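Peptide ABC transporter, peptide-binding protein (Enterococcus faecalis, PDB 3O6P) probably binds peptides for uptake by an ABC transporter, this chain being one fragment of the longer solute-binding protein of family 5. Local coordinates at residues Y182-F187 against M217-V222; S166-F171 against N211-I216; G155-D160 against N175-G180. One frame throughout, in Å; residues are numbered along the deposited sequence. Where two conformers were deposited one is given.

How the interactions relate
Interactions 1 and 2 lie side by side, their centres about 8 Å apart, and both use helix 202-218: interaction 2 takes the body of its last turns and interaction 1 its C-terminal end. Interaction 3 sits at strand 152-158 of the mixed sheet, about 11 Å between centres from interaction 2 and about 15 Å from interaction 1. Along the chain, 155-160, 166-171, 175-180 and 182-187 follow in close succession before 211-216 and 217-222 return, so interaction 2 crosses both of the others. The three contacts thus tie the segment after strand 152-158 first to its own strand and then to helix 202-218, consistent with one lobe of a periplasmic-binding-protein-type fold.

Interaction 1 of 3, residues Y182-F187 against M217-V222; sequences YNNAEF and MGDMGV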
loop_
_atom_site.group_PDB
_atom_site.type_symbol
_atom_site.label_atom_id
_atom_site.label_comp_id
_atom_site.label_asym_id
_atom_site.label_seq_id
_atom_site.Cartn_x
_atom_site.Cartn_y
_atom_site.Cartn_z
ATOM N N TYR A 182 -2.278 2.094 10.018
ATOM C CA TYR A 182 -3.463 2.491 9.287
ATOM C C TYR A 182 -4.652 2.152 10.173
ATOM O O TYR A 182 -4.694 1.093 10.814
ATOM C CB TYR A 182 -3.560 1.676 8.010
ATOM C CG TYR A 182 -4.837 1.875 7.224
ATOM C CD1 TYR A 182 -5.126 3.117 6.638
ATOM C CD2 TYR A 182 -5.735 0.808 7.024
ATOM C CE1 TYR A 182 -6.280 3.294 5.876
ATOM C CE2 TYR A 182 -6.905 0.968 6.248
ATOM C CZ TYR A 182 -7.154 2.214 5.664
ATOM O OH TYR A 182 -8.286 2.414 4.911
ATOM N N ASN A 183 -5.606 3.069 10.227
ATOM C CA ASN A 183 -6.756 2.900 11.097
ATOM C C ASN A 183 -7.996 3.500 10.448
ATOM O O ASN A 183 -8.260 4.715 10.536
ATOM C CB ASN A 183 -6.497 3.516 12.485
ATOM C CG ASN A 183 -7.604 3.176 13.498
ATOM O OD1 ASN A 183 -8.725 2.845 13.135
ATOM N ND2 ASN A 183 -7.280 3.272 14.765
ATOM N N ASN A 184 -8.750 2.636 9.787
ATOM C CA ASN A 184 -9.982 3.022 9.140
ATOM C C ASN A 184 -11.066 2.104 9.695
ATOM O O ASN A 184 -11.009 0.873 9.538
ATOM C CB ASN A 184 -9.815 2.871 7.614
ATOM C CG ASN A 184 -11.079 3.236 6.836
ATOM O OD1 ASN A 184 -12.130 2.681 7.072
ATOM N ND2 ASN A 184 -10.956 4.152 5.878
ATOM N N ALA A 185 -12.036 2.720 10.363
ATOM C CA ALA A 185 -13.125 1.989 11.025
ATOM C C ALA A 185 -13.942 1.104 10.070
ATOM O O ALA A 185 -14.332 -0.023 10.443
ATOM C CB ALA A 185 -14.027 2.947 11.813
ATOM N N GLU A 186 -14.210 1.583 8.861
ATOM C CA GLU A 186 -14.935 0.756 7.888
ATOM C C GLU A 186 -14.095 -0.399 7.386
ATOM O O GLU A 186 -14.602 -1.517 7.214
ATOM C CB GLU A 186 -15.465 1.598 6.733
ATOM C CG GLU A 186 -16.749 2.290 7.116
ATOM C CD GLU A 186 -17.772 1.303 7.632
ATOM O OE1 GLU A 186 -18.120 1.365 8.833
ATOM O OE2 GLU A 186 -18.223 0.456 6.845
ATOM N N PHE A 187 -12.805 -0.148 7.175
ATOM C CA PHE A 187 -11.928 -1.246 6.796
ATOM C C PHE A 187 -11.971 -2.343 7.861
ATOM O O PHE A 187 -12.193 -3.541 7.530
ATOM C CB PHE A 187 -10.496 -0.789 6.572
ATOM C CG PHE A 187 -9.599 -1.899 6.084
ATOM C CD1 PHE A 187 -9.552 -2.226 4.714
ATOM C CD2 PHE A 187 -8.820 -2.630 6.988
ATOM C CE1 PHE A 187 -8.742 -3.232 4.245
ATOM C CE2 PHE A 187 -7.994 -3.670 6.532
ATOM C CZ PHE A 187 -7.956 -3.984 5.158
HETATM N N MSE A 217 -7.984 0.818 -0.668
HETATM C CA MSE A 217 -7.519 1.475 -1.897
HETATM C C MSE A 217 -8.153 2.836 -2.077
HETATM O O MSE A 217 -7.528 3.757 -2.637
HETATM C CB MSE A 217 -7.754 0.571 -3.100
HETATM C CG MSE A 217 -6.797 -0.628 -3.067
HETATM SE SE MSE A 217 -4.900 -0.183 -3.217
HETATM C CE MSE A 217 -4.430 -0.115 -1.332
ATOM N N GLY A 218 -9.382 2.984 -1.562
ATOM C CA GLY A 218 -10.110 4.258 -1.699
ATOM C C GLY A 218 -9.519 5.387 -0.873
ATOM O O GLY A 218 -9.631 6.546 -1.254
ATOM N N ASP A 219 -8.911 5.063 0.265
ATOM C CA ASP A 219 -8.204 6.101 1.040
ATOM C C ASP A 219 -6.686 5.861 1.035
ATOM O O ASP A 219 -5.978 6.451 1.822
ATOM C CB ASP A 219 -8.787 6.369 2.467
ATOM C CG ASP A 219 -8.481 5.279 3.458
ATOM O OD1 ASP A 219 -8.021 4.190 3.031
ATOM O OD2 ASP A 219 -8.698 5.512 4.682
HETATM N N MSE A 220 -6.220 5.005 0.115
HETATM C CA MSE A 220 -4.798 4.668 -0.062
HETATM C C MSE A 220 -4.067 4.470 1.262
HETATM O O MSE A 220 -3.045 5.104 1.537
HETATM C CB MSE A 220 -4.077 5.684 -0.983
HETATM C CG MSE A 220 -2.774 5.180 -1.571
HETATM SE SE MSE A 220 -3.021 3.688 -2.786
HETATM C CE MSE A 220 -4.116 4.540 -4.143
ATOM N N GLY A 221 -4.562 3.527 2.055
ATOM C CA GLY A 221 -4.017 3.330 3.401
ATOM C C GLY A 221 -2.626 2.733 3.399
ATOM O O GLY A 221 -1.868 2.896 4.391
ATOM N N VAL A 222 -2.303 2.035 2.307
ATOM C CA VAL A 222 -0.972 1.526 2.009
ATOM C C VAL A 222 -0.769 1.757 0.498
ATOM O O VAL A 222 -1.758 1.845 -0.233
ATOM C CB VAL A 222 -0.854 0.017 2.394
ATOM C CG1 VAL A 222 -1.841 -0.838 1.590
ATOM C CG2 VAL A 222 0.576 -0.486 2.211
#
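Tyr182 and Asn184 close on one carboxylate, that of Asp219, and share its two oxygens between them. The phenol gives the shorter bond: Tyr182 OH donates to Asp219 OD1 at 2.6 Å, arriving on the syn side and only 15° out of the carboxylate plane. Asn184 comes in differently. Its ND2 donates to Asp219 OD2 at 2.9 Å with the acceptor lying in its own amide plane, but it meets the carboxylate from above, so amide and carboxylate stand nearly perpendicular. The amide's rotation is fixed at its other end, where Asn184 OD1 caps helix 185-195 by accepting from Phe187 N at 2.9 Å, the donor lying above the carbonyl plane. One side chain therefore caps the start of a helix and holds an acid just past the end of another.

The tight part is the buried tyrosine. With CG anti to the backbone N (chi1 173°), the ring passes alongside Gly221, whose CA lies 3.4 Å from Tyr182 CE1 and close to CD1 as well, and carries OH on to Asp219. Gly221 comes here because helix 202-218 ends in a Schellman motif: Met220, a selenomethionine with positive phi, is its C' residue, and Gly221 N returns to Ile216 O. The looser side is that of Asn184 and Asp219, both partly exposed, where contact rests on polar atoms rather than on close carbon packing. Two donors on the carboxylate would probably favour its charged form.

Around this joint, Tyr182 also packs on Ile216 of helix 202-218, while Arg26 of helix 23-31 binds the carbonyl of Asp219. Beyond the turn, Val222 leads toward strand 223-228 and rests against Tyr8 and Glu10 of strand 5-11.

Interaction 2 of 3, residues S166-F171 against N211-I216; sequences SFLDLF and NAEKTI
Leu168 and Phe171 provide the apolar face that meets helix 202-218. Leu168 straddles two residues with its two methyl groups: CD1 sits 4.1 Å from Ala212 CB, while CD2 lies against the backbone of the next residue, 3.7 Å from Glu213 N. One turn along, the tip of Ile216 fills the angle at the root of Phe171. Ile216 CD1 is 3.6 Å from Phe171 CB and nearly as close to CG, approaching the ring obliquely, and the two side chains cross at about a right angle. An extended isoleucine, with CG1 anti to the backbone N (chi1 -167°), carries that methyl out to the ring.

The polar element is the buried carboxylate of Glu213. A bend at chi2 (83°) folds it back beside Leu168, with OE1 3.8 Å from Leu168 CD2, a van der Waals contact only. Its two oxygens are satisfied by backbone NH groups, OE2 by Leu53 N and OE1 by Val54 N, which anchors the 53-54 loop to the helix and would help stabilise a buried charge.

All five touching residues are buried. Helix 185-195 packs nearby through Phe187, which touches both Ile216 and Phe171, and strand 5-11 lies beside Phe171, where Tyr8 makes an edge-to-face pair with its ring.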
loop_
_atom_site.group_PDB
_atom_site.type_symbol
_atom_site.label_atom_id
_atom_site.label_comp_id
_atom_site.label_asym_id
_atom_site.label_seq_id
_atom_site.Cartn_x
_atom_site.Cartn_y
_atom_site.Cartn_z
ATOM N N SER A 166 -5.698 -13.046 3.551
ATOM C CA SER A 166 -4.280 -13.147 3.907
ATOM C C SER A 166 -3.630 -11.772 3.794
ATOM O O SER A 166 -2.792 -11.408 4.615
ATOM C CB SER A 166 -3.573 -14.135 2.994
ATOM O OG SER A 166 -2.215 -14.281 3.346
ATOM N N PHE A 167 -4.020 -11.013 2.774
ATOM C CA PHE A 167 -3.496 -9.657 2.582
ATOM C C PHE A 167 -4.266 -8.615 3.377
ATOM O O PHE A 167 -3.673 -7.723 3.994
ATOM C CB PHE A 167 -3.541 -9.296 1.099
ATOM C CG PHE A 167 -2.563 -10.080 0.281
ATOM C CD1 PHE A 167 -1.314 -9.529 -0.051
ATOM C CD2 PHE A 167 -2.865 -11.394 -0.129
ATOM C CE1 PHE A 167 -0.397 -10.265 -0.772
ATOM C CE2 PHE A 167 -1.956 -12.126 -0.878
ATOM C CZ PHE A 167 -0.702 -11.560 -1.187
ATOM N N LEU A 168 -5.593 -8.724 3.345
ATOM C CA LEU A 168 -6.429 -7.689 3.922
ATOM C C LEU A 168 -6.298 -7.650 5.455
ATOM O O LEU A 168 -6.271 -6.568 6.042
ATOM C CB LEU A 168 -7.883 -7.866 3.495
ATOM C CG LEU A 168 -8.107 -7.801 1.980
ATOM C CD1 LEU A 168 -9.486 -8.395 1.642
ATOM C CD2 LEU A 168 -8.014 -6.336 1.472
ATOM N N ASP A 169 -6.157 -8.815 6.081
ATOM C CA ASP A 169 -6.051 -8.870 7.543
ATOM C C ASP A 169 -4.873 -8.046 8.092
ATOM O O ASP A 169 -4.920 -7.565 9.223
ATOM C CB ASP A 169 -5.903 -10.317 8.050
ATOM C CG ASP A 169 -7.199 -11.122 7.965
ATOM O OD1 ASP A 169 -8.292 -10.522 7.755
ATOM O OD2 ASP A 169 -7.109 -12.373 8.130
ATOM N N LEU A 170 -3.825 -7.887 7.285
ATOM C CA LEU A 170 -2.625 -7.206 7.718
ATOM C C LEU A 170 -2.902 -5.784 8.133
ATOM O O LEU A 170 -2.120 -5.237 8.922
ATOM C CB LEU A 170 -1.588 -7.174 6.582
ATOM C CG LEU A 170 -1.204 -8.529 5.963
ATOM C CD1 LEU A 170 -0.270 -8.286 4.760
ATOM C CD2 LEU A 170 -0.544 -9.476 6.965
ATOM N N PHE A 171 -3.990 -5.192 7.609
ATOM C CA PHE A 171 -4.196 -3.748 7.762
ATOM C C PHE A 171 -5.339 -3.399 8.690
ATOM O O PHE A 171 -5.744 -2.244 8.796
ATOM C CB PHE A 171 -4.247 -3.037 6.403
ATOM C CG PHE A 171 -2.972 -3.187 5.649
ATOM C CD1 PHE A 171 -1.841 -2.463 6.035
ATOM C CD2 PHE A 171 -2.857 -4.144 4.645
ATOM C CE1 PHE A 171 -0.622 -2.647 5.391
ATOM C CE2 PHE A 171 -1.640 -4.356 3.997
ATOM C CZ PHE A 171 -0.515 -3.598 4.358
ATOM N N ASN A 211 -15.260 -5.233 -0.230
ATOM C CA ASN A 211 -15.423 -3.941 0.397
ATOM C C ASN A 211 -14.192 -3.481 1.178
ATOM O O ASN A 211 -13.862 -2.278 1.155
ATOM C CB ASN A 211 -16.695 -3.899 1.256
ATOM C CG ASN A 211 -17.939 -3.677 0.424
ATOM O OD1 ASN A 211 -17.936 -2.854 -0.489
ATOM N ND2 ASN A 211 -19.021 -4.405 0.744
ATOM N N ALA A 212 -13.514 -4.429 1.830
ATOM C CA ALA A 212 -12.249 -4.126 2.512
ATOM C C ALA A 212 -11.203 -3.633 1.518
ATOM O O ALA A 212 -10.592 -2.565 1.710
ATOM C CB ALA A 212 -11.725 -5.334 3.278
ATOM N N GLU A 213 -11.012 -4.385 0.432
ATOM C CA GLU A 213 -10.045 -3.958 -0.610
ATOM C C GLU A 213 -10.401 -2.562 -1.120
ATOM O O GLU A 213 -9.533 -1.708 -1.230
ATOM C CB GLU A 213 -10.051 -4.971 -1.778
ATOM C CG GLU A 213 -9.305 -4.525 -3.052
ATOM C CD GLU A 213 -7.784 -4.743 -3.052
ATOM O OE1 GLU A 213 -7.234 -5.448 -2.179
ATOM O OE2 GLU A 213 -7.133 -4.209 -3.980
ATOM N N LYS A 214 -11.661 -2.341 -1.467
ATOM C CA LYS A 214 -12.068 -1.036 -2.032
ATOM C C LYS A 214 -11.904 0.068 -0.999
ATOM O O LYS A 214 -11.663 1.229 -1.354
ATOM C CB LYS A 214 -13.494 -1.071 -2.573
ATOM C CG LYS A 214 -13.638 -2.001 -3.786
ATOM C CD LYS A 214 -14.939 -1.850 -4.518
ATOM C CE LYS A 214 -16.087 -2.483 -3.859
ATOM N NZ LYS A 214 -17.291 -2.388 -4.809
ATOM N N THR A 215 -12.037 -0.272 0.284
ATOM C CA THR A 215 -11.897 0.768 1.316
ATOM C C THR A 215 -10.437 1.225 1.460
ATOM O O THR A 215 -10.148 2.420 1.411
ATOM C CB THR A 215 -12.418 0.267 2.665
ATOM O OG1 THR A 215 -13.818 -0.051 2.530
ATOM C CG2 THR A 215 -12.250 1.347 3.752
ATOM N N ILE A 216 -9.526 0.278 1.605
ATOM C CA ILE A 216 -8.110 0.648 1.775
ATOM C C ILE A 216 -7.527 1.265 0.509
ATOM O O ILE A 216 -6.710 2.176 0.592
ATOM C CB ILE A 216 -7.250 -0.512 2.331
ATOM C CG1 ILE A 216 -5.876 0.009 2.777
ATOM C CG2 ILE A 216 -7.172 -1.685 1.347
ATOM C CD1 ILE A 216 -5.087 -1.019 3.579
#

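Interaction 3 of 3, residues G155-D160 against N175-G180; sequences GGWSAD and NSYNRG
The backbones stay well apart, with Trp157 CA and Tyr177 CA 9.8 Å from each other, strand 155-158 extended on one side and a type I turn from Asn175 to Asn178 on the other. Two aromatic side chains bridge that gap. Trp157 points the edge of its six-membered ring at the face of Tyr177 in a T-shaped stack, with centroids 5.0 Å apart and planes at 68°. The CZ3-CH2 edge does the touching: Trp157 CZ3 comes to 3.6 Å from Tyr177 CE1, and CH2 stands over the same face, displaced toward its rim. CG anti to the backbone N (chi1 -171°) leans the indole to the carbonyl side, where its six-membered ring meets Tyr177.

At the other end, the tyrosine is presented by a turn held by two hydrogen bonds. Asn175 folds its side chain into an Asx turn, OD1 accepting from Tyr177 N at 2.8 Å, in the carbonyl plane and on a lone pair. Asn178 N closes the turn on Asn175 O at 3.0 Å. Arg179 then lays one face of its guanidinium over Tyr177 CA.

The indole is tied down beyond the stack: its NE1 bonds to Ser166 OG, and Phe167 pairs with it edge-to-face. Leu170 touches both Trp157 and Tyr177.

The attraction across the two segments is thus dispersion together with the weak electrostatics of polarised C-H groups of the indole meeting the pi cloud of the phenol. Since the indole nitrogen is engaged by Ser166, the tryptophan spends its polar group on the neighbouring helix and offers Tyr177 carbon alone, a modest surface contact between sheet and loop.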
loop_
_atom_site.group_PDB
_atom_site.type_symbol
_atom_site.label_atom_id
_atom_site.label_comp_id
_atom_site.label_asym_id
_atom_site.label_seq_id
_atom_site.Cartn_x
_atom_site.Cartn_y
_atom_site.Cartn_z
ATOM N N GLY A 155 7.953 -3.060 1.906
ATOM C CA GLY A 155 8.016 -4.480 2.233
ATOM C C GLY A 155 6.997 -5.180 1.373
ATOM O O GLY A 155 6.617 -4.697 0.328
ATOM N N GLY A 156 6.574 -6.350 1.788
ATOM C CA GLY A 156 5.545 -7.001 1.028
ATOM C C GLY A 156 5.018 -8.214 1.732
ATOM O O GLY A 156 5.393 -8.518 2.868
ATOM N N TRP A 157 4.128 -8.900 1.050
ATOM C CA TRP A 157 3.478 -10.082 1.625
ATOM C C TRP A 157 3.237 -11.080 0.529
ATOM O O TRP A 157 2.873 -10.701 -0.593
ATOM C CB TRP A 157 2.136 -9.684 2.277
ATOM C CG TRP A 157 1.535 -10.803 3.054
ATOM C CD1 TRP A 157 0.511 -11.630 2.671
ATOM C CD2 TRP A 157 1.941 -11.241 4.349
ATOM N NE1 TRP A 157 0.256 -12.557 3.661
ATOM C CE2 TRP A 157 1.118 -12.342 4.699
ATOM C CE3 TRP A 157 2.927 -10.815 5.252
ATOM C CZ2 TRP A 157 1.238 -13.012 5.920
ATOM C CZ3 TRP A 157 3.039 -11.482 6.471
ATOM C CH2 TRP A 157 2.205 -12.567 6.787
ATOM N N SER A 158 3.463 -12.355 0.859
ATOM C CA SER A 158 3.247 -13.475 -0.050
ATOM C C SER A 158 2.253 -14.385 0.602
ATOM O O SER A 158 2.345 -14.664 1.802
ATOM C CB SER A 158 4.541 -14.285 -0.276
ATOM O OG SER A 158 5.452 -13.587 -1.121
ATOM N N ALA A 159 1.342 -14.887 -0.225
ATOM C CA ALA A 159 0.212 -15.691 0.210
ATOM C C ALA A 159 0.526 -17.188 0.362
ATOM O O ALA A 159 0.766 -17.889 -0.616
ATOM C CB ALA A 159 -0.938 -15.501 -0.769
ATOM N N ASP A 160 0.506 -17.686 1.587
ATOM C CA ASP A 160 0.625 -19.132 1.781
ATOM C C ASP A 160 -0.530 -19.898 1.108
ATOM O O ASP A 160 -0.283 -20.875 0.398
ATOM C CB ASP A 160 0.765 -19.485 3.262
ATOM C CG ASP A 160 -0.352 -18.895 4.132
ATOM O OD1 ASP A 160 -0.967 -17.851 3.775
ATOM O OD2 ASP A 160 -0.610 -19.489 5.201
ATOM N N ASN A 175 -3.738 -5.193 13.935
ATOM C CA ASN A 175 -2.872 -6.286 13.464
ATOM C C ASN A 175 -1.402 -5.884 13.613
ATOM O O ASN A 175 -1.013 -4.764 13.258
ATOM C CB ASN A 175 -3.227 -6.679 12.007
ATOM C CG ASN A 175 -2.574 -7.985 11.561
ATOM O OD1 ASN A 175 -1.377 -8.041 11.307
ATOM N ND2 ASN A 175 -3.364 -9.048 11.493
ATOM N N SER A 176 -0.579 -6.797 14.137
ATOM C CA SER A 176 0.837 -6.500 14.306
ATOM C C SER A 176 1.577 -6.252 12.988
ATOM O O SER A 176 2.590 -5.560 12.998
ATOM C CB SER A 176 1.541 -7.593 15.109
ATOM O OG SER A 176 1.476 -8.833 14.420
ATOM N N TYR A 177 1.079 -6.784 11.868
ATOM C CA TYR A 177 1.717 -6.531 10.570
ATOM C C TYR A 177 1.376 -5.177 9.970
ATOM O O TYR A 177 1.894 -4.827 8.901
ATOM C CB TYR A 177 1.353 -7.618 9.570
ATOM C CG TYR A 177 1.935 -8.955 9.906
ATOM C CD1 TYR A 177 3.247 -9.275 9.554
ATOM C CD2 TYR A 177 1.180 -9.911 10.586
ATOM C CE1 TYR A 177 3.791 -10.525 9.882
ATOM C CE2 TYR A 177 1.714 -11.155 10.910
ATOM C CZ TYR A 177 3.010 -11.458 10.557
ATOM O OH TYR A 177 3.514 -12.692 10.891
ATOM N N ASN A 178 0.498 -4.417 10.637
ATOM C CA ASN A 178 0.104 -3.072 10.166
ATOM C C ASN A 178 1.132 -2.078 10.701
ATOM O O ASN A 178 0.889 -1.418 11.706
ATOM C CB ASN A 178 -1.312 -2.777 10.697
ATOM C CG ASN A 178 -1.885 -1.456 10.224
ATOM O OD1 ASN A 178 -1.229 -0.656 9.519
ATOM N ND2 ASN A 178 -3.148 -1.209 10.614
ATOM N N ARG A 179 2.291 -1.990 10.043
ATOM C CA ARG A 179 3.419 -1.274 10.638
ATOM C C ARG A 179 3.167 0.235 10.734
ATOM O O ARG A 179 3.671 0.882 11.663
ATOM C CB ARG A 179 4.716 -1.501 9.835
ATOM C CG ARG A 179 4.985 -2.968 9.517
ATOM C CD ARG A 179 5.165 -3.780 10.756
ATOM N NE ARG A 179 5.655 -5.094 10.377
ATOM C CZ ARG A 179 5.832 -6.101 11.216
ATOM N NH1 ARG A 179 5.553 -5.953 12.503
ATOM N NH2 ARG A 179 6.280 -7.266 10.761
ATOM N N GLY A 180 2.425 0.769 9.766
ATOM C CA GLY A 180 2.114 2.211 9.718
ATOM C C GLY A 180 0.924 2.574 10.598
ATOM O O GLY A 180 0.616 3.752 10.777
#